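Local coordinates for protein Plm1 (Streptomyces sp. HK803, PDB 4HXY) that probably reduces the beta-keto group of a polyketide intermediate with NADPH, as the ketoreductase of the first phoslactomycin synthase module, at residues Gly65-Val77 with Ile285-Met297. Sequence-based numbering, arbitrary orientation.
Sequences GAAEDLLAALHEV and IAETGAEELAAQM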
ATOM      1  N   GLY A  65       6.519  13.120  -5.796  1.00  9.98           N
ATOM      2  CA  GLY A  65       6.965  11.859  -6.370  1.00  9.91           C
ATOM      3  C   GLY A  65       7.115  10.724  -5.379  1.00  9.70           C
ATOM      4  O   GLY A  65       7.265   9.567  -5.783  1.00 10.55           O
ATOM      5  N   ALA A  66       7.122  11.051  -4.083  1.00  8.73           N
ATOM      6  CA  ALA A  66       7.213  10.048  -3.019  1.00  8.14           C
ATOM      7  C   ALA A  66       6.507  10.566  -1.772  1.00  7.42           C
ATOM      8  O   ALA A  66       6.281  11.772  -1.643  1.00  7.20           O
ATOM      9  CB  ALA A  66       8.672   9.748  -2.719  1.00  9.03           C
ATOM     10  N   ALA A  67       6.203   9.655  -0.852  1.00  6.60           N
ATOM     11  CA  ALA A  67       5.454   9.986   0.366  1.00  6.51           C
ATOM     12  C   ALA A  67       6.128  11.118   1.147  1.00  6.56           C
ATOM     13  O   ALA A  67       5.456  12.002   1.679  1.00  6.41           O
ATOM     14  CB  ALA A  67       5.310   8.756   1.238  1.00  5.74           C
ATOM     15  N   GLU A  68       7.468  11.092   1.217  1.00  6.55           N
ATOM     16  CA  GLU A  68       8.232  12.131   1.914  1.00  8.20           C
ATOM     17  C   GLU A  68       7.976  13.545   1.376  1.00  7.70           C
ATOM     18  O   GLU A  68       7.999  14.507   2.147  1.00  7.80           O
ATOM     19  CB  GLU A  68       9.732  11.797   1.916  1.00  8.87           C
ATOM     20  CG  GLU A  68      10.331  11.705   0.548  1.00 14.80           C
ATOM     21  CD  GLU A  68      11.698  11.070   0.508  1.00 22.85           C
ATOM     22  OE1 GLU A  68      12.592  11.563   1.237  1.00 25.04           O
ATOM     23  OE2 GLU A  68      11.859  10.088  -0.270  1.00 25.49           O
ATOM     24  N   ASP A  69       7.719  13.666   0.075  1.00  7.90           N
ATOM     25  CA  ASP A  69       7.477  14.969  -0.536  1.00  8.55           C
ATOM     26  C   ASP A  69       6.157  15.539  -0.044  1.00  7.49           C
ATOM     27  O   ASP A  69       6.044  16.743   0.256  1.00  7.48           O
ATOM     28  CB  ASP A  69       7.446  14.866  -2.062  1.00  8.46           C
ATOM     29  CG  ASP A  69       8.746  14.357  -2.661  1.00 12.56           C
ATOM     30  OD1 ASP A  69       9.839  14.691  -2.136  1.00 14.67           O
ATOM     31  OD2 ASP A  69       8.664  13.631  -3.684  1.00 14.35           O
ATOM     32  N   LEU A  70       5.138  14.686   0.035  1.00  7.07           N
ATOM     33  CA  LEU A  70       3.840  15.130   0.534  1.00  6.36           C
ATOM     34  C   LEU A  70       3.928  15.413   2.037  1.00  6.28           C
ATOM     35  O   LEU A  70       3.329  16.362   2.537  1.00  6.43           O
ATOM     36  CB  LEU A  70       2.755  14.080   0.223  1.00  6.48           C
ATOM     37  CG  LEU A  70       1.347  14.385   0.766  1.00  6.72           C
ATOM     38  CD1 LEU A  70       0.839  15.739   0.296  1.00  6.78           C
ATOM     39  CD2 LEU A  70       0.382  13.273   0.328  1.00  7.29           C
ATOM     40  N   LEU A  71       4.671  14.588   2.767  1.00  5.63           N
ATOM     41  CA  LEU A  71       4.874  14.800   4.200  1.00  6.62           C
ATOM     42  C   LEU A  71       5.479  16.187   4.432  1.00  6.36           C
ATOM     43  O   LEU A  71       5.007  16.940   5.277  1.00  8.14           O
ATOM     44  CB  LEU A  71       5.803  13.740   4.802  1.00  6.68           C
ATOM     45  CG  LEU A  71       5.995  13.832   6.327  1.00  8.38           C
ATOM     46  CD1 LEU A  71       4.741  13.409   7.078  1.00 10.53           C
ATOM     47  CD2 LEU A  71       7.168  12.990   6.823  1.00  9.21           C
ATOM     48  N   ALA A  72       6.510  16.515   3.665  1.00  7.21           N
ATOM     49  CA  ALA A  72       7.151  17.819   3.785  1.00  7.25           C
ATOM     50  C   ALA A  72       6.192  18.984   3.509  1.00  8.00           C
ATOM     51  O   ALA A  72       6.221  19.980   4.227  1.00  9.32           O
ATOM     52  CB  ALA A  72       8.364  17.925   2.874  1.00  8.24           C
ATOM     53  N   ALA A  73       5.358  18.851   2.484  1.00  8.21           N
ATOM     54  CA  ALA A  73       4.379  19.886   2.156  1.00  8.25           C
ATOM     55  C   ALA A  73       3.373  20.066   3.274  1.00  8.49           C
ATOM     56  O   ALA A  73       2.999  21.188   3.615  1.00  8.85           O
ATOM     57  CB  ALA A  73       3.666  19.546   0.846  1.00  8.19           C
ATOM     58  N   LEU A  74       2.912  18.969   3.871  1.00  8.65           N
ATOM     59  CA  LEU A  74       1.935  19.066   4.939  1.00  8.36           C
ATOM     60  C   LEU A  74       2.558  19.730   6.163  1.00  9.83           C
ATOM     61  O   LEU A  74       1.879  20.454   6.872  1.00 10.89           O
ATOM     62  CB  LEU A  74       1.363  17.668   5.293  1.00  8.66           C
ATOM     63  CG  LEU A  74       0.455  17.113   4.197  1.00  8.08           C
ATOM     64  CD1 LEU A  74       0.167  15.616   4.398  1.00  8.80           C
ATOM     65  CD2 LEU A  74      -0.875  17.938   4.084  1.00 10.34           C
ATOM     66  N   HIS A  75       3.844  19.494   6.411  1.00 10.02           N
ATOM     67  CA  HIS A  75       4.527  20.189   7.502  1.00 11.69           C
ATOM     68  C   HIS A  75       4.650  21.688   7.225  1.00 13.05           C
ATOM     69  O   HIS A  75       4.633  22.496   8.167  1.00 13.21           O
ATOM     70  CB  HIS A  75       5.915  19.599   7.759  1.00 11.57           C
ATOM     71  CG  HIS A  75       5.887  18.217   8.325  1.00 13.28           C
ATOM     72  ND1 HIS A  75       4.809  17.708   9.016  1.00 17.12           N
ATOM     73  CD2 HIS A  75       6.809  17.227   8.284  1.00 13.69           C
ATOM     74  CE1 HIS A  75       5.069  16.461   9.374  1.00 12.94           C
ATOM     75  NE2 HIS A  75       6.278  16.151   8.952  1.00 16.74           N
ATOM     76  N   GLU A  76       4.803  22.060   5.962  1.00 14.33           N
ATOM     77  CA  GLU A  76       4.899  23.476   5.605  1.00 16.81           C
ATOM     78  C   GLU A  76       3.626  24.237   5.894  1.00 17.78           C
ATOM     79  O   GLU A  76       3.675  25.386   6.282  1.00 18.22           O
ATOM     80  CB  GLU A  76       5.211  23.686   4.133  1.00 17.38           C
ATOM     81  CG  GLU A  76       6.598  23.373   3.734  1.00 20.79           C
ATOM     82  CD  GLU A  76       7.641  24.361   4.225  1.00 24.15           C
ATOM     83  OE1 GLU A  76       7.324  25.496   4.601  1.00 28.03           O
ATOM     84  OE2 GLU A  76       8.803  23.967   4.233  1.00 28.31           O
ATOM     85  N   VAL A  77       2.492  23.611   5.629  1.00 30.00           N
ATOM     86  CA  VAL A  77       1.211  24.278   5.830  1.00 30.00           C
ATOM     87  C   VAL A  77       0.580  24.062   7.200  1.00 30.00           C
ATOM     88  O   VAL A  77      -0.481  24.582   7.476  1.00 30.00           O
ATOM     89  CB  VAL A  77       0.192  23.975   4.706  1.00 20.00           C
ATOM     90  CG1 VAL A  77       0.738  24.434   3.378  1.00 20.00           C
ATOM     91  CG2 VAL A  77      -0.174  22.528   4.669  1.00 20.00           C
ATOM     92  N   ILE A 285       0.506  12.397  11.238  1.00  9.72           N
ATOM     93  CA  ILE A 285       1.351  13.053  10.269  1.00  9.43           C
ATOM     94  C   ILE A 285       2.071  14.232  10.913  1.00 10.04           C
ATOM     95  O   ILE A 285       3.268  14.436  10.656  1.00  9.36           O
ATOM     96  CB  ILE A 285       0.525  13.552   9.043  1.00  8.76           C
ATOM     97  CG1 ILE A 285       0.130  12.351   8.176  1.00  9.07           C
ATOM     98  CG2 ILE A 285       1.300  14.616   8.232  1.00 10.86           C
ATOM     99  CD1 ILE A 285      -1.010  12.636   7.201  1.00  9.23           C
ATOM    100  N   ALA A 286       1.354  14.963  11.763  1.00 11.04           N
ATOM    101  CA  ALA A 286       1.922  16.140  12.433  1.00 12.35           C
ATOM    102  C   ALA A 286       3.133  15.813  13.309  1.00 13.30           C
ATOM    103  O   ALA A 286       3.960  16.699  13.549  1.00 15.03           O
ATOM    104  CB  ALA A 286       0.868  16.852  13.268  1.00 12.85           C
ATOM    105  N   GLU A 287       3.206  14.573  13.801  1.00 13.72           N
ATOM    106  CA  GLU A 287       4.280  14.127  14.663  1.00 14.12           C
ATOM    107  C   GLU A 287       5.297  13.238  13.935  1.00 13.24           C
ATOM    108  O   GLU A 287       6.240  12.769  14.563  1.00 13.81           O
ATOM    109  CB  GLU A 287       3.715  13.341  15.855  1.00 15.13           C
ATOM    110  CG  GLU A 287       3.139  14.199  16.990  1.00 20.76           C
ATOM    111  CD  GLU A 287       1.988  15.076  16.588  1.00 27.45           C
ATOM    112  OE1 GLU A 287       2.165  16.318  16.567  1.00 32.96           O
ATOM    113  OE2 GLU A 287       0.893  14.537  16.310  1.00 32.93           O
ATOM    114  N   THR A 288       5.096  13.003  12.644  1.00 12.00           N
ATOM    115  CA  THR A 288       5.984  12.139  11.848  1.00 11.62           C
ATOM    116  C   THR A 288       7.013  12.945  11.056  1.00 10.67           C
ATOM    117  O   THR A 288       6.651  13.694  10.156  1.00 10.99           O
ATOM    118  CB  THR A 288       5.184  11.280  10.849  1.00 11.98           C
ATOM    119  OG1 THR A 288       4.214  10.497  11.544  1.00 12.79           O
ATOM    120  CG2 THR A 288       6.111  10.319  10.123  1.00 11.65           C
ATOM    121  N   GLY A 289       8.299  12.786  11.368  1.00  9.74           N
ATOM    122  CA  GLY A 289       9.351  13.396  10.563  1.00  9.00           C
ATOM    123  C   GLY A 289       9.773  12.500   9.413  1.00  8.46           C
ATOM    124  O   GLY A 289       9.418  11.314   9.410  1.00  7.60           O
ATOM    125  N   ALA A 290      10.545  13.050   8.477  1.00  8.52           N
ATOM    126  CA  ALA A 290      11.008  12.309   7.304  1.00  8.57           C
ATOM    127  C   ALA A 290      11.793  11.067   7.696  1.00  8.54           C
ATOM    128  O   ALA A 290      11.664  10.011   7.053  1.00  8.88           O
ATOM    129  CB  ALA A 290      11.862  13.188   6.371  1.00  9.07           C
ATOM    130  N   GLU A 291      12.644  11.197   8.710  1.00  8.86           N
ATOM    131  CA  GLU A 291      13.466  10.057   9.133  1.00  9.21           C
ATOM    132  C   GLU A 291      12.605   8.907   9.696  1.00  9.25           C
ATOM    133  O   GLU A 291      12.807   7.717   9.372  1.00  8.59           O
ATOM    134  CB  GLU A 291      14.523  10.515  10.135  1.00 10.60           C
ATOM    135  CG  GLU A 291      15.483   9.410  10.523  1.00 10.67           C
ATOM    136  CD  GLU A 291      16.587   9.853  11.462  1.00 13.97           C
ATOM    137  OE1 GLU A 291      16.657  11.058  11.831  1.00 13.98           O
ATOM    138  OE2 GLU A 291      17.400   8.964  11.826  1.00 12.36           O
ATOM    139  N   GLU A 292      11.631   9.266  10.527  1.00  8.91           N
ATOM    140  CA  GLU A 292      10.707   8.278  11.065  1.00  9.59           C
ATOM    141  C   GLU A 292       9.820   7.685   9.979  1.00  7.66           C
ATOM    142  O   GLU A 292       9.576   6.485   9.993  1.00  7.90           O
ATOM    143  CB  GLU A 292       9.906   8.817  12.245  1.00 11.12           C
ATOM    144  CG  GLU A 292      10.653   8.598  13.581  1.00 15.43           C
ATOM    145  CD  GLU A 292      11.096   7.136  13.805  1.00 21.35           C
ATOM    146  OE1 GLU A 292      10.251   6.204  13.672  1.00 24.29           O
ATOM    147  OE2 GLU A 292      12.304   6.909  14.104  1.00 24.40           O
ATOM    148  N   LEU A 293       9.363   8.507   9.035  1.00  7.55           N
ATOM    149  CA  LEU A 293       8.599   7.980   7.870  1.00  7.38           C
ATOM    150  C   LEU A 293       9.440   6.921   7.146  1.00  6.99           C
ATOM    151  O   LEU A 293       8.953   5.836   6.808  1.00  7.17           O
ATOM    152  CB  LEU A 293       8.185   9.090   6.894  1.00  7.02           C
ATOM    153  CG  LEU A 293       7.295   8.630   5.732  1.00  8.21           C
ATOM    154  CD1 LEU A 293       5.947   8.238   6.283  1.00 10.90           C
ATOM    155  CD2 LEU A 293       7.152   9.695   4.642  1.00  9.27           C
ATOM    156  N   ALA A 294      10.700   7.241   6.900  1.00  7.10           N
ATOM    157  CA  ALA A 294      11.583   6.300   6.223  1.00  6.93           C
ATOM    158  C   ALA A 294      11.762   5.022   7.032  1.00  7.16           C
ATOM    159  O   ALA A 294      11.760   3.915   6.472  1.00  8.22           O
ATOM    160  CB  ALA A 294      12.928   6.937   5.928  1.00  6.88           C
ATOM    161  N   ALA A 295      11.951   5.149   8.341  1.00  7.51           N
ATOM    162  CA  ALA A 295      12.065   3.964   9.221  1.00  6.75           C
ATOM    163  C   ALA A 295      10.818   3.088   9.234  1.00  7.14           C
ATOM    164  O   ALA A 295      10.904   1.845   9.280  1.00  8.41           O
ATOM    165  CB  ALA A 295      12.420   4.402  10.661  1.00  7.03           C
ATOM    166  N   GLN A 296       9.656   3.731   9.172  1.00  6.83           N
ATOM    167  CA  GLN A 296       8.378   3.041   9.114  1.00  7.46           C
ATOM    168  C   GLN A 296       8.194   2.259   7.816  1.00  7.13           C
ATOM    169  O   GLN A 296       7.498   1.253   7.815  1.00  8.09           O
ATOM    170  CB  GLN A 296       7.228   4.051   9.248  1.00  7.25           C
ATOM    171  CG  GLN A 296       7.015   4.596  10.659  1.00  9.28           C
ATOM    172  CD  GLN A 296       6.089   5.811  10.743  1.00 12.96           C
ATOM    173  OE1 GLN A 296       5.474   6.249   9.750  1.00 12.15           O
ATOM    174  NE2 GLN A 296       5.999   6.376  11.943  1.00 14.41           N
ATOM    175  N   MET A 297       8.786   2.745   6.730  1.00  7.07           N
ATOM    176  CA  MET A 297       8.612   2.144   5.398  1.00  6.63           C
ATOM    177  C   MET A 297       9.763   1.182   5.029  1.00  7.29           C
ATOM    178  O   MET A 297       9.667   0.454   4.045  1.00  8.60           O
ATOM    179  CB  MET A 297       8.477   3.249   4.325  1.00  6.72           C
ATOM    180  CG  MET A 297       7.261   4.138   4.484  1.00  7.46           C
ATOM    181  SD  MET A 297       7.172   5.544   3.381  1.00  8.38           S
ATOM    182  CE  MET A 297       6.878   4.716   1.783  1.00  8.28           C
TER
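His75 and Leu71, one turn apart on helix 67-77, meet the 3-10 segment 285-287 and the loop leading from it into helix 290-310 of the NADPH-binding Rossmann-fold KR domain. The axes of segments 67-77 and 290-297 run at 148°, roughly antiparallel, and approach to 10.3 Å, a separation bridged by side chains. The His75 ring presents its edge: NE2 donates to Thr288 O at 2.8 Å, with an N-H...O angle of 142° and the acceptor close to the ring plane. CE1 lies in the same edge, 3.0 Å from Ile285 O, while Leu71 O sits over one face, offset toward the rim. Replacing His75 with an alanine would probably leave Thr288 O without this donor and open a gap beside Ile285 O.

With CG of Leu71 anti to the backbone N (chi1 -176°), the two methyls reach the loop and the 3-10 segment. The Leu71 and Ile285 side chains slide past each other in opposite directions, with Leu71 CD1 3.8 Å from Ile285 CG2, and CD2 of Leu71 packs against the Thr288-Ala290 backbone. Ile285 CG2 also meets Leu74 CD1, and Ala117 of helix 105-120 touches both residues. At the N-terminal end of helix 67-77, Ala67 CB faces Met297 SD at 4.3 Å, and both side chains rest on Ala337 of helix 333-351. Between these groups Leu293 CD2 wedges in, 4.0 Å from Leu71 CD2 and 3.7 Å from the backbone N of Glu68.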